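Local coordinates for protein endo-beta-mannanase (Opitutaceae bacterium TAV5, PDB 7BOB) that probably releases mannose units from the ends of beta-1,4-linked manno-oligosaccharides, as a trimeric exo-beta-1,4-mannosidase of glycoside hydrolase family 5, at residues R16-G21 with N312-W317; F282-T287 with A297-I302; H197-A202 with L237-Y242; W206-S211 with V226-Q231. One frame throughout, in Å; residues are numbered along the deposited sequence.

Interaction 1: residues R16-G21 with N312-W317; sequences RFIPVG and NGYLWW
Pro19 O receives the backbone N-H of Tyr314 (N to O 2.9 Å). The next rung runs back from Gly21 N to Tyr314 O and is longer, 3.2 Å, and more bent. Trp316 N then donates to Gly21 O at 2.8 Å. Two of these carbonyls have a second visitor: Val20 CA brings its C-H to Tyr314 O, and Leu315 CA does the same to Gly21 O. The ladder pairs 20-23 with 311-316 in parallel, the first and eighth strands of a (beta/alpha)8 barrel, so these bonds close the barrel. Val20 and Tyr314 share the face covered by helix 352-364. There Ile18 CG2 sits near the plane of the Tyr314 ring, 3.9 Å from CE2, the two side chains running the same way, while Phe357 meets that ring edge-to-face. On the face with Leu315, which packs against Thr56 and Arg58, CD2 folds back to 3.6 Å from Gly21 N, over the bare glycine backbone; CG beside the backbone N (chi1 -57°) sends the branch there. Before the first rung the chains are further apart, and a water spans them, donating to Phe17 O (2.9 Å) and to Asn312 O (2.7 Å). Further out, Asn55 grips Ile18 O and Val20 N from the second strand's side, and Asn312 ND2 is held by Gly7 O.

Interaction 2: residues F282-T287 with A297-I302; sequences FGTILT and AYLRAI
Thr284 CG2 fits between two side chains of helix 292-309, 3.8 Å from Tyr298 CD2 and 3.9 Å from Leu299 CD2. The methyl reaches the helix because the hydroxyl is turned the other way: with chi1 at 58°, OG1 lies between the backbone N and carbonyl carbon and donates to Leu286 O (2.7 Å), from above that carbonyl's plane. Leu299 CD2 has a second neighbour, standing in the plane of the Phe282 ring at its edge, 4.0 Å from CE2, the two side chains crossing at about a right angle. Ile302 divides its branches: CD1 approaches Phe282 CD2 at 4.2 Å, and CG2 rests 3.5 Å above the plane of the Tyr298 ring, toward its rim. This close-fitting part joins the end of the seventh strand of the (beta/alpha)8 barrel to the helix that follows it, with Phe354 and Trp316 set edge-to-face against Phe282. Beyond Thr284 the packing thins: Ile285 and Leu286 swing away from the helix, are partly exposed, and lie against Tyr495 of a second subunit. Between the two segments a water replaces direct polar contact, accepting from Tyr298 OH (2.6 Å) and donating to Gly283 O (3.0 Å). With no direct hydrogen bond across it, the contact depends on the fit of methyl groups against rings, and the water satisfies the buried phenol hydroxyl.

Interaction 3: residues H197-A202 with L237-Y242; sequences HQQVIA and LTMHGY
Gln199 reaches across to Thr238 where the short helix 198-201, which follows the fifth strand of the (beta/alpha)8 barrel, packs on the sixth, 237-241. Its CB is directed at the strand, and CG follows beside the backbone N (chi1 -61°), passing close to Trp206 O. The extended chain brings CD to 3.9 Å from Thr238 O. At the tip the amide divides its work. NE2 donates to Thr238 O at 2.8 Å, nearly along the C=O axis, with that oxygen only 1° out of the amide plane, and it also bonds to Asp196 O. OE1 accepts from a water at 2.7 Å and from Gln231 NE2; the same water has a weak link to Thr238 N. With both amide atoms engaged, the flat group is fixed in rotation. Met239 runs the opposite way alongside it, its CE 3.9 Å from Gln199 NE2. The same methyl lies 4.3 Å from Val200 CG2, and Tyr267 of helix 258-272 packs on both Met239 and Val200. On the strand's other flank, His240 bonds to Glu156 and Gln280, and Tyr242 OH to Glu281. Glu156 lies just after the fourth strand and Glu281 near the end of the seventh, where family 5 enzymes carry their acid/base and nucleophile, so the strand probably borders the active site. Bent at chi2 and chi3, the Met239 chain turns SD back to His197, 3.5 Å from its CA.

Interaction 4: residues W206-S211 with V226-Q231; sequences WRLGGS and VPNPAQ
Asn228, with CG anti to its backbone nitrogen (chi1 174°), and Gln231, with CG beside its own nitrogen (chi1 -69°) and an extended chain, both bring their amides to Arg207 O. The two grips differ. Asn228 ND2 makes an almost straight bond of 2.9 Å (N-H...O 175°), on an in-plane lone pair and within the asparagine's own amide plane. Gln231 NE2 comes down from above the carbonyl plane at 3.1 Å; its stronger partner is Gln199 OE1. The other atom of the asparagine amide is used too: OD1 accepts Gly209 N at 2.9 Å, so one flat group spans the backbone from Arg207 to Gly209. A type I beta turn from Asn228 to Gln231, closed by Gln231 N on Asn228 O, sets both amides on this backbone; the whole belongs to the long loop between helix 198-201 and the sixth barrel strand. At the turn's middle Ala230 CB touches Arg207 O at 3.6 Å, and Gly210, having no side chain, lets its CA approach Ala230 CA to 4.6 Å. Pro229 covers the chain beyond, near a poorly ordered Ser211. One water adds a bridge, accepting from Arg207 N (2.8 Å) and donating to Ala230 O (2.8 Å). Trp206 CE3 lies 4.2 Å from Gln231 CG, with helix 168-183 behind its indole, while the Arg207 guanidinium turns away to Asp203 and Arg396 O.

In the fold
Interactions 1, 2 and 3 share one barrel wall. Interaction 1 passes directly into interaction 2, where Trp317 N lies 2.9 Å from Phe282 O and Leu315 O 3.1 Å from Phe282 N, a probable hydrogen-bond pair. Tyr242 of interaction 3 ties in both: its OH is 3.2 Å from Trp317 CB and its CD2 is 3.5 Å from Ile285 CD1. This tyrosine also bonds to Glu281, the likely nucleophile, so the three meet beside the probable catalytic centre. Interaction 4, folded within the loop that leads from helix 198-201 to strand 237-241, joins interaction 3 through Gln199 OE1 and Gln231 NE2, 3.0 Å apart; its centre lies about 29 Å from that of interaction 2.

Interaction 1: residues R16-G21 with N312-W317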
loop_
_atom_site.group_PDB
_atom_site.type_symbol
_atom_site.label_atom_id
_atom_site.label_comp_id
_atom_site.label_asym_id
_atom_site.label_seq_id
_atom_site.Cartn_x
_atom_site.Cartn_y
_atom_site.Cartn_z
ATOM N N ARG A 16 -0.558 -17.522 47.578
ATOM C CA ARG A 16 -0.182 -16.800 46.377
ATOM C C ARG A 16 1.152 -17.321 45.858
ATOM O O ARG A 16 2.034 -17.674 46.641
ATOM C CB ARG A 16 -0.086 -15.298 46.681
ATOM C CG ARG A 16 0.265 -14.448 45.463
ATOM C CD ARG A 16 0.355 -12.985 45.802
ATOM N NE ARG A 16 -0.976 -12.388 45.877
ATOM C CZ ARG A 16 -1.203 -11.128 46.221
ATOM N NH1 ARG A 16 -0.177 -10.333 46.510
ATOM N NH2 ARG A 16 -2.450 -10.666 46.260
ATOM N N PHE A 17 1.316 -17.364 44.532
ATOM C CA PHE A 17 2.670 -17.537 44.026
ATOM C C PHE A 17 2.901 -16.726 42.757
ATOM O O PHE A 17 1.981 -16.408 42.006
ATOM C CB PHE A 17 3.032 -19.019 43.831
ATOM C CG PHE A 17 2.529 -19.619 42.576
ATOM C CD1 PHE A 17 3.388 -19.808 41.503
ATOM C CD2 PHE A 17 1.203 -20.025 42.465
ATOM C CE1 PHE A 17 2.940 -20.375 40.326
ATOM C CE2 PHE A 17 0.727 -20.606 41.283
ATOM C CZ PHE A 17 1.598 -20.785 40.213
ATOM N N ILE A 18 4.158 -16.350 42.575
ATOM C CA ILE A 18 4.646 -15.533 41.479
ATOM C C ILE A 18 5.405 -16.462 40.538
ATOM O O ILE A 18 6.512 -16.910 40.871
ATOM C CB ILE A 18 5.546 -14.393 41.973
ATOM C CG1 ILE A 18 4.890 -13.603 43.122
ATOM C CG2 ILE A 18 5.897 -13.486 40.814
ATOM C CD1 ILE A 18 3.611 -12.880 42.761
ATOM N N PRO A 19 4.852 -16.792 39.375
ATOM C CA PRO A 19 5.615 -17.594 38.411
ATOM C C PRO A 19 6.906 -16.873 38.055
ATOM O O PRO A 19 6.899 -15.681 37.742
ATOM C CB PRO A 19 4.664 -17.707 37.216
ATOM C CG PRO A 19 3.295 -17.567 37.814
ATOM C CD PRO A 19 3.460 -16.571 38.946
ATOM N N VAL A 20 8.025 -17.572 38.183
ATOM C CA VAL A 20 9.311 -17.073 37.701
ATOM C C VAL A 20 10.044 -18.248 37.068
ATOM O O VAL A 20 9.969 -19.379 37.564
ATOM C CB VAL A 20 10.156 -16.400 38.811
ATOM C CG1 VAL A 20 9.437 -15.176 39.402
ATOM C CG2 VAL A 20 10.511 -17.369 39.931
ATOM N N GLY A 21 10.741 -17.986 35.969
ATOM C CA GLY A 21 11.396 -19.063 35.235
ATOM C C GLY A 21 11.667 -18.632 33.801
ATOM O O GLY A 21 11.820 -17.442 33.519
ATOM N N ASN A 312 2.030 -10.294 36.959
ATOM C CA ASN A 312 1.904 -11.280 38.030
ATOM C C ASN A 312 2.904 -12.423 37.905
ATOM O O ASN A 312 2.735 -13.454 38.562
ATOM C CB ASN A 312 0.469 -11.817 38.114
ATOM C CG ASN A 312 0.024 -12.536 36.853
ATOM O OD1 ASN A 312 0.844 -12.925 36.020
ATOM N ND2 ASN A 312 -1.291 -12.728 36.711
ATOM N N GLY A 313 3.942 -12.267 37.093
ATOM C CA GLY A 313 4.901 -13.336 36.878
ATOM C C GLY A 313 5.842 -12.999 35.739
ATOM O O GLY A 313 5.554 -12.094 34.948
ATOM N N TYR A 314 6.978 -13.695 35.657
ATOM C CA TYR A 314 8.098 -13.266 34.818
ATOM C C TYR A 314 8.799 -14.497 34.272
ATOM O O TYR A 314 9.351 -15.287 35.045
ATOM C CB TYR A 314 9.092 -12.387 35.603
ATOM C CG TYR A 314 8.406 -11.314 36.412
ATOM C CD1 TYR A 314 8.271 -10.004 35.927
ATOM C CD2 TYR A 314 7.875 -11.612 37.664
ATOM C CE1 TYR A 314 7.622 -9.038 36.673
ATOM C CE2 TYR A 314 7.225 -10.668 38.402
ATOM C CZ TYR A 314 7.097 -9.383 37.914
ATOM O OH TYR A 314 6.441 -8.467 38.700
ATOM N N LEU A 315 8.790 -14.648 32.950
ATOM C CA LEU A 315 9.409 -15.784 32.278
ATOM C C LEU A 315 10.363 -15.271 31.211
ATOM O O LEU A 315 9.946 -14.578 30.276
ATOM C CB LEU A 315 8.357 -16.710 31.651
ATOM C CG LEU A 315 7.302 -17.273 32.608
ATOM C CD1 LEU A 315 6.318 -18.138 31.847
ATOM C CD2 LEU A 315 7.979 -18.064 33.711
ATOM N N TRP A 316 11.633 -15.614 31.354
ATOM C CA TRP A 316 12.664 -15.154 30.446
ATOM C C TRP A 316 12.630 -15.931 29.127
ATOM O O TRP A 316 12.250 -17.104 29.082
ATOM C CB TRP A 316 14.015 -15.301 31.134
ATOM C CG TRP A 316 15.185 -15.188 30.244
ATOM C CD1 TRP A 316 15.791 -16.194 29.547
ATOM C CD2 TRP A 316 15.929 -14.004 29.974
ATOM N NE1 TRP A 316 16.871 -15.706 28.861
ATOM C CE2 TRP A 316 16.974 -14.358 29.102
ATOM C CE3 TRP A 316 15.822 -12.677 30.399
ATOM C CZ2 TRP A 316 17.895 -13.425 28.620
ATOM C CZ3 TRP A 316 16.741 -11.752 29.928
ATOM C CH2 TRP A 316 17.770 -12.134 29.056
ATOM N N TRP A 317 13.037 -15.259 28.042
ATOM C CA TRP A 317 13.264 -15.900 26.745
ATOM C C TRP A 317 14.741 -15.798 26.385
ATOM O O TRP A 317 15.252 -14.693 26.218
ATOM C CB TRP A 317 12.432 -15.266 25.606
ATOM C CG TRP A 317 12.559 -16.167 24.414
ATOM C CD1 TRP A 317 13.651 -16.301 23.592
ATOM C CD2 TRP A 317 11.616 -17.160 23.995
ATOM N NE1 TRP A 317 13.430 -17.310 22.671
ATOM C CE2 TRP A 317 12.189 -17.849 22.895
ATOM C CE3 TRP A 317 10.332 -17.514 24.419
ATOM C CZ2 TRP A 317 11.530 -18.889 22.235
ATOM C CZ3 TRP A 317 9.673 -18.563 23.758
ATOM C CH2 TRP A 317 10.278 -19.231 22.686
HETATM O O HOH W 1 0.995 -14.125 40.516
#

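Interaction 2: residues F282-T287 with A297-I302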
loop_
_atom_site.group_PDB
_atom_site.type_symbol
_atom_site.label_atom_id
_atom_site.label_comp_id
_atom_site.label_asym_id
_atom_site.label_seq_id
_atom_site.Cartn_x
_atom_site.Cartn_y
_atom_site.Cartn_z
ATOM N N PHE A 282 10.101 -12.159 28.290
ATOM C CA PHE A 282 10.873 -10.940 28.206
ATOM C C PHE A 282 12.319 -11.343 27.996
ATOM O O PHE A 282 12.737 -12.422 28.420
ATOM C CB PHE A 282 10.701 -10.081 29.467
ATOM C CG PHE A 282 11.444 -10.613 30.633
ATOM C CD1 PHE A 282 10.930 -11.672 31.371
ATOM C CD2 PHE A 282 12.688 -10.096 30.964
ATOM C CE1 PHE A 282 11.639 -12.181 32.455
ATOM C CE2 PHE A 282 13.404 -10.604 32.033
ATOM C CZ PHE A 282 12.877 -11.646 32.786
ATOM N N GLY A 283 13.079 -10.489 27.326
ATOM C CA GLY A 283 14.460 -10.833 27.045
ATOM C C GLY A 283 15.232 -9.607 26.636
ATOM O O GLY A 283 14.648 -8.562 26.342
ATOM N N THR A 284 16.557 -9.733 26.653
ATOM C CA THR A 284 17.376 -8.628 26.173
ATOM C C THR A 284 17.805 -8.789 24.729
ATOM O O THR A 284 18.207 -7.797 24.118
ATOM C CB THR A 284 18.641 -8.447 27.021
ATOM O OG1 THR A 284 19.396 -9.665 27.001
ATOM C CG2 THR A 284 18.286 -8.047 28.463
ATOM N N ILE A 285 17.736 -10.013 24.182
ATOM C CA ILE A 285 18.131 -10.325 22.807
ATOM C C ILE A 285 19.648 -10.268 22.681
ATOM O O ILE A 285 20.296 -11.258 22.329
ATOM C CB ILE A 285 17.459 -9.397 21.767
ATOM C CG1 ILE A 285 15.934 -9.522 21.844
ATOM C CG2 ILE A 285 17.978 -9.730 20.338
ATOM C CD1 ILE A 285 15.426 -10.948 21.504
ATOM N N LEU A 286 20.233 -9.104 22.916
ATOM C CA LEU A 286 21.682 -9.047 23.035
ATOM C C LEU A 286 22.052 -9.660 24.374
ATOM O O LEU A 286 21.497 -9.268 25.412
ATOM C CB LEU A 286 22.178 -7.607 22.928
ATOM C CG LEU A 286 21.601 -6.795 21.762
ATOM C CD1 LEU A 286 22.019 -5.331 21.882
ATOM C CD2 LEU A 286 22.006 -7.374 20.381
ATOM N N THR A 287 22.931 -10.671 24.355
ATOM C CA THR A 287 23.351 -11.278 25.617
ATOM C C THR A 287 24.852 -11.564 25.654
ATOM O O THR A 287 25.298 -12.350 26.498
ATOM C CB THR A 287 22.599 -12.595 25.904
ATOM O OG1 THR A 287 22.990 -13.578 24.948
ATOM C CG2 THR A 287 21.072 -12.428 25.868
ATOM N N ALA A 297 21.821 -3.205 33.512
ATOM C CA ALA A 297 21.095 -1.978 33.849
ATOM C C ALA A 297 19.679 -1.998 33.282
ATOM O O ALA A 297 18.734 -1.536 33.940
ATOM C CB ALA A 297 21.852 -0.750 33.333
ATOM N N TYR A 298 19.510 -2.549 32.068
ATOM C CA TYR A 298 18.179 -2.642 31.479
ATOM C C TYR A 298 17.255 -3.471 32.356
ATOM O O TYR A 298 16.115 -3.072 32.637
ATOM C CB TYR A 298 18.274 -3.245 30.070
ATOM C CG TYR A 298 16.941 -3.577 29.442
ATOM C CD1 TYR A 298 16.182 -2.591 28.816
ATOM C CD2 TYR A 298 16.454 -4.882 29.444
ATOM C CE1 TYR A 298 14.964 -2.886 28.226
ATOM C CE2 TYR A 298 15.236 -5.199 28.834
ATOM C CZ TYR A 298 14.496 -4.198 28.235
ATOM O OH TYR A 298 13.285 -4.501 27.650
ATOM N N LEU A 299 17.732 -4.638 32.792
ATOM C CA LEU A 299 16.888 -5.509 33.592
ATOM C C LEU A 299 16.538 -4.853 34.916
ATOM O O LEU A 299 15.385 -4.932 35.363
ATOM C CB LEU A 299 17.574 -6.856 33.811
ATOM C CG LEU A 299 17.738 -7.691 32.532
ATOM C CD1 LEU A 299 18.486 -8.971 32.824
ATOM C CD2 LEU A 299 16.398 -7.991 31.873
ATOM N N ARG A 300 17.507 -4.156 35.532
ATOM C CA ARG A 300 17.228 -3.495 36.804
ATOM C C ARG A 300 16.202 -2.387 36.654
ATOM O O ARG A 300 15.591 -1.990 37.653
ATOM C CB ARG A 300 18.526 -2.950 37.435
ATOM C CG ARG A 300 19.309 -4.090 38.113
ATOM C CD ARG A 300 20.815 -3.855 38.143
ATOM N NE ARG A 300 21.490 -5.045 38.655
ATOM C CZ ARG A 300 21.443 -5.445 39.930
ATOM N NH1 ARG A 300 20.765 -4.739 40.822
ATOM N NH2 ARG A 300 22.063 -6.556 40.312
ATOM N N ALA A 301 15.995 -1.873 35.438
ATOM C CA ALA A 301 14.916 -0.915 35.260
ATOM C C ALA A 301 13.587 -1.607 34.935
ATOM O O ALA A 301 12.566 -1.342 35.581
ATOM C CB ALA A 301 15.282 0.095 34.162
ATOM N N ILE A 302 13.570 -2.507 33.955
ATOM C CA ILE A 302 12.267 -2.914 33.440
ATOM C C ILE A 302 11.539 -3.874 34.371
ATOM O O ILE A 302 10.304 -3.844 34.433
ATOM C CB ILE A 302 12.404 -3.512 32.033
ATOM C CG1 ILE A 302 13.295 -4.741 32.070
ATOM C CG2 ILE A 302 12.918 -2.446 31.048
ATOM C CD1 ILE A 302 12.671 -5.920 31.362
HETATM O O HOH W 2 12.449 -6.980 27.556
#

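Interaction 3: residues H197-A202 with L237-Y242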
loop_
_atom_site.group_PDB
_atom_site.type_symbol
_atom_site.label_atom_id
_atom_site.label_comp_id
_atom_site.label_asym_id
_atom_site.label_seq_id
_atom_site.Cartn_x
_atom_site.Cartn_y
_atom_site.Cartn_z
ATOM N N HIS A 197 2.834 -8.046 22.341
ATOM C CA HIS A 197 2.457 -6.639 22.387
ATOM C C HIS A 197 1.655 -6.196 21.165
ATOM O O HIS A 197 1.103 -5.091 21.178
ATOM C CB HIS A 197 3.709 -5.771 22.580
ATOM C CG HIS A 197 4.648 -5.777 21.412
ATOM N ND1 HIS A 197 5.135 -6.939 20.847
ATOM C CD2 HIS A 197 5.197 -4.756 20.705
ATOM C CE1 HIS A 197 5.926 -6.634 19.830
ATOM N NE2 HIS A 197 5.981 -5.316 19.721
ATOM N N GLN A 198 1.526 -7.035 20.137
ATOM C CA GLN A 198 0.665 -6.643 19.031
ATOM C C GLN A 198 -0.795 -6.545 19.438
ATOM O O GLN A 198 -1.582 -5.956 18.689
ATOM C CB GLN A 198 0.845 -7.595 17.861
ATOM C CG GLN A 198 2.289 -7.642 17.444
ATOM C CD GLN A 198 2.445 -7.888 16.000
ATOM O OE1 GLN A 198 1.946 -7.124 15.188
ATOM N NE2 GLN A 198 3.101 -8.996 15.647
ATOM N N GLN A 199 -1.166 -7.067 20.611
ATOM C CA GLN A 199 -2.470 -6.736 21.169
ATOM C C GLN A 199 -2.650 -5.229 21.301
ATOM O O GLN A 199 -3.780 -4.733 21.188
ATOM C CB GLN A 199 -2.649 -7.370 22.551
ATOM C CG GLN A 199 -2.599 -8.880 22.600
ATOM C CD GLN A 199 -2.603 -9.376 24.036
ATOM O OE1 GLN A 199 -3.664 -9.576 24.631
ATOM N NE2 GLN A 199 -1.420 -9.524 24.611
ATOM N N VAL A 200 -1.563 -4.496 21.569
ATOM C CA VAL A 200 -1.619 -3.047 21.780
ATOM C C VAL A 200 -1.356 -2.271 20.491
ATOM O O VAL A 200 -2.046 -1.295 20.191
ATOM C CB VAL A 200 -0.613 -2.625 22.871
ATOM C CG1 VAL A 200 -0.682 -1.119 23.082
ATOM C CG2 VAL A 200 -0.886 -3.362 24.189
ATOM N N ILE A 201 -0.335 -2.669 19.725
ATOM C CA ILE A 201 0.152 -1.856 18.616
ATOM C C ILE A 201 -0.433 -2.244 17.252
ATOM O O ILE A 201 -0.160 -1.546 16.264
ATOM C CB ILE A 201 1.694 -1.891 18.553
ATOM C CG1 ILE A 201 2.176 -3.286 18.126
ATOM C CG2 ILE A 201 2.322 -1.445 19.926
ATOM C CD1 ILE A 201 3.579 -3.305 17.556
ATOM N N ALA A 202 -1.196 -3.342 17.149
ATOM C CA ALA A 202 -1.871 -3.674 15.888
ATOM C C ALA A 202 -3.295 -4.142 16.163
ATOM O O ALA A 202 -3.711 -4.298 17.317
ATOM C CB ALA A 202 -1.093 -4.732 15.091
ATOM N N LEU A 237 -4.377 -12.678 30.789
ATOM C CA LEU A 237 -3.767 -12.018 29.642
ATOM C C LEU A 237 -2.256 -12.176 29.727
ATOM O O LEU A 237 -1.695 -12.344 30.816
ATOM C CB LEU A 237 -4.141 -10.540 29.630
ATOM C CG LEU A 237 -5.643 -10.287 29.736
ATOM C CD1 LEU A 237 -5.950 -8.778 29.630
ATOM C CD2 LEU A 237 -6.371 -11.073 28.641
ATOM N N THR A 238 -1.591 -12.147 28.576
ATOM C CA THR A 238 -0.134 -12.198 28.568
ATOM C C THR A 238 0.459 -10.995 27.829
ATOM O O THR A 238 -0.195 -10.354 27.002
ATOM C CB THR A 238 0.382 -13.492 27.923
ATOM O OG1 THR A 238 0.018 -13.492 26.544
ATOM C CG2 THR A 238 -0.204 -14.721 28.608
ATOM N N MET A 239 1.723 -10.699 28.148
ATOM C CA MET A 239 2.507 -9.681 27.463
ATOM C C MET A 239 3.903 -10.236 27.228
ATOM O O MET A 239 4.446 -10.961 28.073
ATOM C CB MET A 239 2.572 -8.377 28.268
ATOM C CG MET A 239 3.180 -7.192 27.512
ATOM S SD MET A 239 2.460 -7.057 25.847
ATOM C CE MET A 239 0.725 -6.757 26.228
ATOM N N HIS A 240 4.434 -9.965 26.046
ATOM C CA HIS A 240 5.790 -10.305 25.633
ATOM C C HIS A 240 6.486 -9.018 25.232
ATOM O O HIS A 240 5.877 -8.157 24.594
ATOM C CB HIS A 240 5.819 -11.230 24.405
ATOM C CG HIS A 240 5.155 -12.555 24.601
ATOM N ND1 HIS A 240 5.107 -13.507 23.602
ATOM C CD2 HIS A 240 4.524 -13.095 25.669
ATOM C CE1 HIS A 240 4.467 -14.576 24.045
ATOM N NE2 HIS A 240 4.103 -14.354 25.296
ATOM N N GLY A 241 7.766 -8.901 25.533
ATOM C CA GLY A 241 8.402 -7.679 25.097
ATOM C C GLY A 241 9.903 -7.748 25.104
ATOM O O GLY A 241 10.513 -8.379 25.979
ATOM N N TYR A 242 10.492 -7.108 24.108
ATOM C CA TYR A 242 11.924 -7.092 23.877
ATOM C C TYR A 242 12.348 -5.684 23.500
ATOM O O TYR A 242 11.524 -4.886 23.038
ATOM C CB TYR A 242 12.287 -8.071 22.762
ATOM C CG TYR A 242 11.818 -9.466 23.030
ATOM C CD1 TYR A 242 10.525 -9.876 22.688
ATOM C CD2 TYR A 242 12.674 -10.386 23.630
ATOM C CE1 TYR A 242 10.103 -11.219 22.950
ATOM C CE2 TYR A 242 12.267 -11.691 23.880
ATOM C CZ TYR A 242 10.988 -12.107 23.538
ATOM O OH TYR A 242 10.619 -13.423 23.803
HETATM O O HOH W 3 -3.945 -11.709 26.228
#

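Interaction 4: residues W206-S211 with V226-Q231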
loop_
_atom_site.group_PDB
_atom_site.type_symbol
_atom_site.label_atom_id
_atom_site.label_comp_id
_atom_site.label_asym_id
_atom_site.label_seq_id
_atom_site.Cartn_x
_atom_site.Cartn_y
_atom_site.Cartn_z
ATOM N N TRP A 206 -6.752 -10.062 18.116
ATOM C CA TRP A 206 -6.467 -10.427 19.507
ATOM C C TRP A 206 -6.477 -9.126 20.309
ATOM O O TRP A 206 -5.478 -8.400 20.360
ATOM C CB TRP A 206 -5.152 -11.191 19.605
ATOM C CG TRP A 206 -5.276 -12.596 19.034
ATOM C CD1 TRP A 206 -5.048 -12.986 17.736
ATOM C CD2 TRP A 206 -5.685 -13.780 19.738
ATOM N NE1 TRP A 206 -5.285 -14.338 17.594
ATOM C CE2 TRP A 206 -5.675 -14.848 18.806
ATOM C CE3 TRP A 206 -6.059 -14.042 21.066
ATOM C CZ2 TRP A 206 -6.020 -16.157 19.162
ATOM C CZ3 TRP A 206 -6.405 -15.334 21.414
ATOM C CH2 TRP A 206 -6.376 -16.383 20.467
ATOM N N ARG A 207 -7.620 -8.822 20.918
ATOM C CA ARG A 207 -7.922 -7.471 21.365
ATOM C C ARG A 207 -8.065 -7.385 22.873
ATOM O O ARG A 207 -8.522 -8.326 23.535
ATOM C CB ARG A 207 -9.207 -6.971 20.734
ATOM C CG ARG A 207 -9.118 -6.828 19.223
ATOM C CD ARG A 207 -10.500 -6.709 18.625
ATOM N NE ARG A 207 -10.450 -6.229 17.248
ATOM C CZ ARG A 207 -11.527 -5.972 16.513
ATOM N NH1 ARG A 207 -12.738 -6.160 17.031
ATOM N NH2 ARG A 207 -11.392 -5.514 15.265
ATOM N N LEU A 208 -7.665 -6.229 23.396
ATOM C CA LEU A 208 -7.980 -5.813 24.755
ATOM C C LEU A 208 -9.271 -5.014 24.694
ATOM O O LEU A 208 -9.279 -3.895 24.185
ATOM C CB LEU A 208 -6.863 -4.945 25.336
ATOM C CG LEU A 208 -5.439 -5.495 25.281
ATOM C CD1 LEU A 208 -4.453 -4.440 25.743
ATOM C CD2 LEU A 208 -5.343 -6.734 26.159
ATOM N N GLY A 209 -10.363 -5.573 25.191
ATOM C CA GLY A 209 -11.538 -4.741 25.350
ATOM C C GLY A 209 -12.780 -5.187 24.613
ATOM O O GLY A 209 -12.944 -4.931 23.405
ATOM N N GLY A 210 -13.654 -5.885 25.345
ATOM C CA GLY A 210 -15.024 -6.096 24.931
ATOM C C GLY A 210 -15.969 -5.742 26.068
ATOM O O GLY A 210 -15.550 -5.243 27.118
ATOM N N SER A 211 -17.252 -6.012 25.837
ATOM C CA SER A 211 -18.262 -5.915 26.884
ATOM C C SER A 211 -19.003 -7.244 26.994
ATOM O O SER A 211 -19.493 -7.776 25.991
ATOM C CB SER A 211 -19.237 -4.757 26.618
ATOM O OG SER A 211 -20.302 -5.164 25.781
ATOM N N VAL A 226 -14.978 -14.028 32.644
ATOM C CA VAL A 226 -13.610 -13.895 32.153
ATOM C C VAL A 226 -13.284 -12.400 32.132
ATOM O O VAL A 226 -14.175 -11.592 31.841
ATOM C CB VAL A 226 -13.484 -14.588 30.786
ATOM C CG1 VAL A 226 -12.393 -13.990 29.952
ATOM C CG2 VAL A 226 -13.273 -16.097 30.950
ATOM N N PRO A 227 -12.061 -11.967 32.468
ATOM C CA PRO A 227 -11.837 -10.514 32.602
ATOM C C PRO A 227 -11.927 -9.751 31.289
ATOM O O PRO A 227 -12.433 -8.629 31.285
ATOM C CB PRO A 227 -10.434 -10.421 33.218
ATOM C CG PRO A 227 -9.776 -11.688 32.903
ATOM C CD PRO A 227 -10.852 -12.744 32.796
ATOM N N ASN A 228 -11.470 -10.324 30.169
ATOM C CA ASN A 228 -11.394 -9.618 28.889
ATOM C C ASN A 228 -12.291 -10.331 27.880
ATOM O O ASN A 228 -11.830 -11.205 27.129
ATOM C CB ASN A 228 -9.944 -9.527 28.398
ATOM C CG ASN A 228 -9.823 -8.917 26.980
ATOM O OD1 ASN A 228 -10.688 -8.156 26.540
ATOM N ND2 ASN A 228 -8.753 -9.274 26.267
ATOM N N PRO A 229 -13.567 -9.945 27.789
ATOM C CA PRO A 229 -14.518 -10.678 26.926
ATOM C C PRO A 229 -14.150 -10.721 25.440
ATOM O O PRO A 229 -14.687 -11.575 24.718
ATOM C CB PRO A 229 -15.838 -9.923 27.137
ATOM C CG PRO A 229 -15.642 -9.142 28.419
ATOM C CD PRO A 229 -14.190 -8.798 28.468
ATOM N N ALA A 230 -13.268 -9.841 24.958
ATOM C CA ALA A 230 -12.828 -9.934 23.572
ATOM C C ALA A 230 -11.941 -11.137 23.347
ATOM O O ALA A 230 -11.708 -11.511 22.194
ATOM C CB ALA A 230 -12.081 -8.670 23.147
ATOM N N GLN A 231 -11.446 -11.746 24.429
ATOM C CA GLN A 231 -10.711 -13.008 24.395
ATOM C C GLN A 231 -11.493 -13.995 25.256
ATOM O O GLN A 231 -11.148 -14.246 26.424
ATOM C CB GLN A 231 -9.274 -12.820 24.881
ATOM C CG GLN A 231 -8.406 -11.991 23.916
ATOM C CD GLN A 231 -7.020 -11.706 24.470
ATOM O OE1 GLN A 231 -6.431 -12.541 25.147
ATOM N NE2 GLN A 231 -6.505 -10.520 24.206
HETATM O O HOH W 4 -9.260 -11.098 20.847
#